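Local coordinates for nitrogenase molybdenum-iron protein beta chain (Clostridium pasteurianum, PDB 4WES) that forms, with the alpha chain, the nitrogenase component that reduces dinitrogen to ammonium, and holds an [8Fe-7S] cluster at their shared interface, at residues 96-110 / 131-143. Sequence-based numbering, arbitrary orientation. Where two conformers were deposited one is given.
With CLF (Fe(8)-S(7) cluster), chain H.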
loop_
_atom_site.group_PDB
_atom_site.type_symbol
_atom_site.label_atom_id
_atom_site.label_comp_id
_atom_site.label_asym_id
_atom_site.label_seq_id
_atom_site.Cartn_x
_atom_site.Cartn_y
_atom_site.Cartn_z
ATOM N N ASN B 96 26.567 -8.958 30.900
ATOM C CA ASN B 96 25.998 -8.190 32.001
ATOM C C ASN B 96 24.530 -7.752 31.862
ATOM O O ASN B 96 24.206 -6.594 32.081
ATOM C CB ASN B 96 26.865 -6.950 32.264
ATOM C CG ASN B 96 26.558 -6.309 33.588
ATOM O OD1 ASN B 96 26.217 -6.985 34.563
ATOM N ND2 ASN B 96 26.697 -5.006 33.634
ATOM N N PRO B 97 23.596 -8.685 31.533
ATOM C CA PRO B 97 22.191 -8.332 31.654
ATOM C C PRO B 97 21.848 -8.133 33.135
ATOM O O PRO B 97 22.590 -8.595 34.010
ATOM C CB PRO B 97 21.485 -9.568 31.088
ATOM C CG PRO B 97 22.403 -10.680 31.453
ATOM C CD PRO B 97 23.791 -10.124 31.288
ATOM N N ASP B 98 20.697 -7.515 33.406
ATOM C CA ASP B 98 20.183 -7.453 34.787
ATOM C C ASP B 98 19.394 -8.725 35.136
ATOM O O ASP B 98 19.266 -9.088 36.310
ATOM C CB ASP B 98 19.329 -6.210 34.996
ATOM C CG ASP B 98 20.143 -4.938 34.997
ATOM O OD1 ASP B 98 21.382 -5.000 35.093
ATOM O OD2 ASP B 98 19.521 -3.868 34.894
ATOM N N ILE B 99 18.837 -9.373 34.102
ATOM C CA ILE B 99 18.010 -10.554 34.265
ATOM C C ILE B 99 18.215 -11.465 33.064
ATOM O O ILE B 99 18.244 -11.007 31.931
ATOM C CB ILE B 99 16.526 -10.176 34.482
ATOM C CG1 ILE B 99 15.668 -11.413 34.685
ATOM C CG2 ILE B 99 15.981 -9.283 33.373
ATOM C CD1 ILE B 99 14.266 -11.102 35.181
ATOM N N ILE B 100 18.390 -12.756 33.351
ATOM C CA ILE B 100 18.400 -13.800 32.332
ATOM C C ILE B 100 17.040 -14.483 32.383
ATOM O O ILE B 100 16.635 -14.956 33.434
ATOM C CB ILE B 100 19.534 -14.811 32.574
ATOM C CG1 ILE B 100 20.904 -14.122 32.553
ATOM C CG2 ILE B 100 19.459 -15.932 31.548
ATOM C CD1 ILE B 100 22.046 -15.035 32.909
ATOM N N ALA B 101 16.337 -14.519 31.242
ATOM C CA ALA B 101 15.030 -15.152 31.198
ATOM C C ALA B 101 15.144 -16.423 30.358
ATOM O O ALA B 101 15.245 -16.377 29.142
ATOM C CB ALA B 101 13.998 -14.230 30.603
ATOM N N VAL B 102 15.152 -17.552 31.051
ATOM C CA VAL B 102 15.375 -18.863 30.433
ATOM C C VAL B 102 14.060 -19.457 29.929
ATOM O O VAL B 102 13.048 -19.453 30.637
ATOM C CB VAL B 102 15.982 -19.828 31.479
ATOM C CG1 VAL B 102 16.203 -21.197 30.842
ATOM C CG2 VAL B 102 17.295 -19.267 32.015
ATOM N N HIS B 103 14.096 -20.001 28.711
ATOM C CA HIS B 103 13.035 -20.857 28.240
ATOM C C HIS B 103 13.684 -22.158 27.736
ATOM O O HIS B 103 14.924 -22.270 27.719
ATOM C CB HIS B 103 12.196 -20.167 27.144
ATOM C CG HIS B 103 12.984 -19.796 25.919
ATOM N ND1 HIS B 103 13.497 -18.537 25.704
ATOM C CD2 HIS B 103 13.396 -20.540 24.862
ATOM C CE1 HIS B 103 14.140 -18.527 24.541
ATOM N NE2 HIS B 103 14.105 -19.731 24.025
ATOM N N THR B 104 12.852 -23.144 27.389
ATOM C CA THR B 104 13.369 -24.465 27.068
ATOM C C THR B 104 13.001 -24.842 25.637
ATOM O O THR B 104 12.373 -24.087 24.934
ATOM C CB THR B 104 12.889 -25.488 28.090
ATOM O OG1 THR B 104 11.465 -25.524 28.055
ATOM C CG2 THR B 104 13.380 -25.134 29.488
ATOM N N THR B 105 13.416 -26.017 25.229
ATOM C CA THR B 105 13.120 -26.532 23.902
ATOM C C THR B 105 12.549 -27.924 23.990
ATOM O O THR B 105 12.534 -28.520 25.051
ATOM C CB THR B 105 14.359 -26.562 22.980
ATOM O OG1 THR B 105 15.228 -27.630 23.351
ATOM C CG2 THR B 105 15.128 -25.233 22.988
ATOM N N CYS B 106 12.121 -28.478 22.848
ATOM C CA CYS B 106 11.703 -29.875 22.880
ATOM C C CYS B 106 12.793 -30.808 23.401
ATOM O O CYS B 106 12.465 -31.842 23.979
ATOM C CB CYS B 106 11.299 -30.329 21.487
ATOM S SG CYS B 106 12.463 -29.938 20.149
ATOM N N LEU B 107 14.070 -30.463 23.215
ATOM C CA LEU B 107 15.149 -31.332 23.682
ATOM C C LEU B 107 15.188 -31.367 25.206
ATOM O O LEU B 107 15.148 -32.447 25.817
ATOM C CB LEU B 107 16.483 -30.822 23.168
ATOM C CG LEU B 107 17.707 -31.627 23.570
ATOM C CD1 LEU B 107 17.565 -33.124 23.298
ATOM C CD2 LEU B 107 18.959 -31.082 22.924
ATOM N N SER B 108 15.286 -30.196 25.839
ATOM C CA SER B 108 15.388 -30.195 27.290
ATOM C C SER B 108 14.093 -30.680 27.946
ATOM O O SER B 108 14.152 -31.282 29.029
ATOM C CB SER B 108 15.838 -28.829 27.782
ATOM O OG SER B 108 15.112 -27.773 27.164
ATOM N N GLU B 109 12.942 -30.439 27.333
ATOM C CA GLU B 109 11.688 -30.925 27.863
ATOM C C GLU B 109 11.586 -32.461 27.716
ATOM O O GLU B 109 11.130 -33.152 28.639
ATOM C CB GLU B 109 10.522 -30.212 27.208
ATOM C CG GLU B 109 10.451 -28.719 27.580
ATOM C CD GLU B 109 10.150 -28.477 29.049
ATOM O OE1 GLU B 109 9.436 -29.292 29.641
ATOM O OE2 GLU B 109 10.667 -27.501 29.607
ATOM N N THR B 110 12.023 -33.007 26.581
ATOM C CA THR B 110 12.007 -34.467 26.398
ATOM C C THR B 110 12.917 -35.120 27.462
ATOM O O THR B 110 12.590 -36.173 28.015
ATOM C CB THR B 110 12.424 -34.869 24.976
ATOM O OG1 THR B 110 11.458 -34.377 24.052
ATOM C CG2 THR B 110 12.518 -36.367 24.851
ATOM N N GLY B 131 22.045 -8.505 43.022
ATOM C CA GLY B 131 21.253 -7.587 42.219
ATOM C C GLY B 131 20.822 -8.128 40.873
ATOM O O GLY B 131 20.033 -7.490 40.191
ATOM N N LYS B 132 21.346 -9.291 40.501
ATOM C CA LYS B 132 21.003 -9.907 39.217
ATOM C C LYS B 132 19.998 -11.008 39.450
ATOM O O LYS B 132 19.914 -11.583 40.539
ATOM C CB LYS B 132 22.235 -10.511 38.535
ATOM C CG LYS B 132 23.348 -9.512 38.314
ATOM C CD LYS B 132 22.975 -8.428 37.330
ATOM C CE LYS B 132 24.181 -7.622 36.891
ATOM N NZ LYS B 132 23.860 -6.633 35.851
ATOM N N LEU B 133 19.279 -11.368 38.379
ATOM C CA LEU B 133 18.229 -12.361 38.481
ATOM C C LEU B 133 18.300 -13.380 37.354
ATOM O O LEU B 133 18.666 -13.049 36.215
ATOM C CB LEU B 133 16.853 -11.695 38.429
ATOM C CG LEU B 133 16.529 -10.747 39.567
ATOM C CD1 LEU B 133 15.290 -9.932 39.301
ATOM C CD2 LEU B 133 16.381 -11.530 40.861
ATOM N N VAL B 134 17.903 -14.614 37.659
ATOM C CA VAL B 134 17.654 -15.664 36.641
ATOM C C VAL B 134 16.262 -16.213 36.871
ATOM O O VAL B 134 15.938 -16.665 37.967
ATOM C CB VAL B 134 18.681 -16.818 36.743
ATOM C CG1 VAL B 134 18.374 -17.877 35.678
ATOM C CG2 VAL B 134 20.112 -16.309 36.602
ATOM N N ILE B 135 15.429 -16.114 35.838
ATOM C CA ILE B 135 14.091 -16.645 35.878
ATOM C C ILE B 135 13.915 -17.669 34.757
ATOM O O ILE B 135 14.751 -17.760 33.861
ATOM C CB ILE B 135 13.030 -15.522 35.767
ATOM C CG1 ILE B 135 12.939 -14.894 34.385
ATOM C CG2 ILE B 135 13.291 -14.454 36.829
ATOM C CD1 ILE B 135 11.717 -14.043 34.205
ATOM N N HIS B 136 12.837 -18.437 34.805
ATOM C CA HIS B 136 12.605 -19.420 33.738
ATOM C C HIS B 136 11.130 -19.679 33.512
ATOM O O HIS B 136 10.283 -19.429 34.383
ATOM C CB HIS B 136 13.292 -20.772 34.020
ATOM C CG HIS B 136 12.447 -21.743 34.779
ATOM N ND1 HIS B 136 12.228 -21.675 36.145
ATOM C CD2 HIS B 136 11.756 -22.808 34.337
ATOM C CE1 HIS B 136 11.432 -22.666 36.504
ATOM N NE2 HIS B 136 11.126 -23.363 35.425
ATOM N N THR B 137 10.847 -20.212 32.320
ATOM C CA THR B 137 9.621 -20.918 32.032
ATOM C C THR B 137 9.961 -22.211 31.289
ATOM O O THR B 137 11.109 -22.439 30.953
ATOM C CB THR B 137 8.612 -20.070 31.246
ATOM O OG1 THR B 137 7.373 -20.765 31.161
ATOM C CG2 THR B 137 9.110 -19.741 29.884
ATOM N N ASN B 138 8.952 -23.061 31.113
ATOM C CA ASN B 138 9.079 -24.313 30.358
ATOM C C ASN B 138 8.235 -24.208 29.106
ATOM O O ASN B 138 7.028 -23.912 29.182
ATOM C CB ASN B 138 8.613 -25.509 31.210
ATOM C CG ASN B 138 9.485 -25.711 32.423
ATOM O OD1 ASN B 138 9.234 -25.133 33.507
ATOM N ND2 ASN B 138 10.542 -26.492 32.264
ATOM N N THR B 139 8.861 -24.427 27.965
ATOM C CA THR B 139 8.262 -24.174 26.647
ATOM C C THR B 139 8.454 -25.351 25.687
ATOM O O THR B 139 9.134 -25.239 24.673
ATOM C CB THR B 139 8.827 -22.865 26.066
ATOM O OG1 THR B 139 10.254 -22.849 26.147
ATOM C CG2 THR B 139 8.291 -21.668 26.817
ATOM N N PRO B 140 7.819 -26.486 25.999
ATOM C CA PRO B 140 7.887 -27.630 25.079
ATOM C C PRO B 140 7.267 -27.333 23.736
ATOM O O PRO B 140 6.100 -26.991 23.639
ATOM C CB PRO B 140 7.104 -28.709 25.803
ATOM C CG PRO B 140 6.137 -27.964 26.680
ATOM C CD PRO B 140 6.912 -26.733 27.125
ATOM N N SER B 141 8.051 -27.509 22.680
ATOM C CA SER B 141 7.597 -27.109 21.352
ATOM C C SER B 141 6.550 -28.037 20.749
ATOM O O SER B 141 5.884 -27.673 19.760
ATOM C CB SER B 141 8.773 -26.993 20.398
ATOM O OG SER B 141 9.658 -28.064 20.495
ATOM N N TYR B 142 6.417 -29.225 21.308
ATOM C CA TYR B 142 5.380 -30.154 20.921
ATOM C C TYR B 142 4.033 -29.847 21.575
ATOM O O TYR B 142 3.081 -30.567 21.333
ATOM C CB TYR B 142 5.854 -31.570 21.198
ATOM C CG TYR B 142 6.464 -31.797 22.552
ATOM C CD1 TYR B 142 7.844 -31.807 22.705
ATOM C CD2 TYR B 142 5.695 -32.018 23.687
ATOM C CE1 TYR B 142 8.424 -32.023 23.937
ATOM C CE2 TYR B 142 6.263 -32.262 24.922
ATOM C CZ TYR B 142 7.647 -32.286 25.044
ATOM O OH TYR B 142 8.244 -32.519 26.265
ATOM N N VAL B 143 3.934 -28.792 22.385
ATOM C CA VAL B 143 2.679 -28.321 22.919
ATOM C C VAL B 143 2.377 -26.947 22.339
ATOM O O VAL B 143 3.220 -26.033 22.371
ATOM C CB VAL B 143 2.724 -28.232 24.456
ATOM C CG1 VAL B 143 1.443 -27.620 25.004
ATOM C CG2 VAL B 143 3.016 -29.595 25.065
HETATM FE FE1 CLF H . 16.756 -29.348 17.603
HETATM FE FE2 CLF H . 16.370 -26.897 17.325
HETATM FE FE3 CLF H . 17.886 -28.130 15.371
HETATM FE FE4 CLF H . 15.220 -28.553 15.634
HETATM S S1 CLF H . 14.560 -28.478 17.928
HETATM S S2A CLF H . 18.475 -27.770 17.586
HETATM S S4A CLF H . 16.227 -26.597 15.042
HETATM S S3A CLF H . 16.825 -30.208 15.436
HETATM FE FE5 CLF H . 12.030 -27.266 15.885
HETATM FE FE6 CLF H . 11.332 -28.017 19.353
HETATM FE FE7 CLF H . 11.211 -25.657 17.947
HETATM FE FE8 CLF H . 13.784 -26.297 18.406
HETATM S S2B CLF H . 10.378 -27.698 17.292
HETATM S S3B CLF H . 12.207 -25.980 20.013
HETATM S S4B CLF H . 12.966 -25.266 16.498
HETATM O O HOH W 1 26.180 -4.584 36.641
#
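Cys106 and Ser141 meet on one iron of the Fe(8)-S(7) cluster: Cys106 SG lies 2.4 Å from FE6 and, in the one of two Ser141 conformers described here, Ser141 OG lies 2.0 Å from it. Similar first torsions (chi1 49° and 45°) turn SG and OG onto that iron. The Tyr142 ring presents its edge to Cys106 CB; within its own segment, Pro140 CB lies over one ring face, toward the rim. Further from the cluster, Glu109 OE2 accepts two bonds: Asn138 ND2 donates to its syn lone pair at 2.8 Å, within the plane of its own amide, and Thr104 OG1 comes from the anti side. Thr104 OG1 in turn accepts a nearly straight bond from Thr139 N (2.8 Å, 177°), and Thr139 OG1 returns one to Thr104 O from above the carbonyl plane. Upstream, strands 99-104 and 133-136 pair in parallel, with Ile99 CD1 against Ile135 CG2. At the far end Lys132 NZ, above both carbonyl planes, hydrogen-bonds Asn96 OD1 (2.7 Å) and Pro97 O, and forms a salt bridge to the anti lone pair of Asp98 OD1; Asp98 OD2 is hydrogen-bonded to Asn37 ND2. Segments following two adjacent parallel strands thus bring sulfur and, in this conformer, oxygen to one iron, with the Thr104-Glu109-Asn138-Thr139 bonds tying them together between strands and ligands.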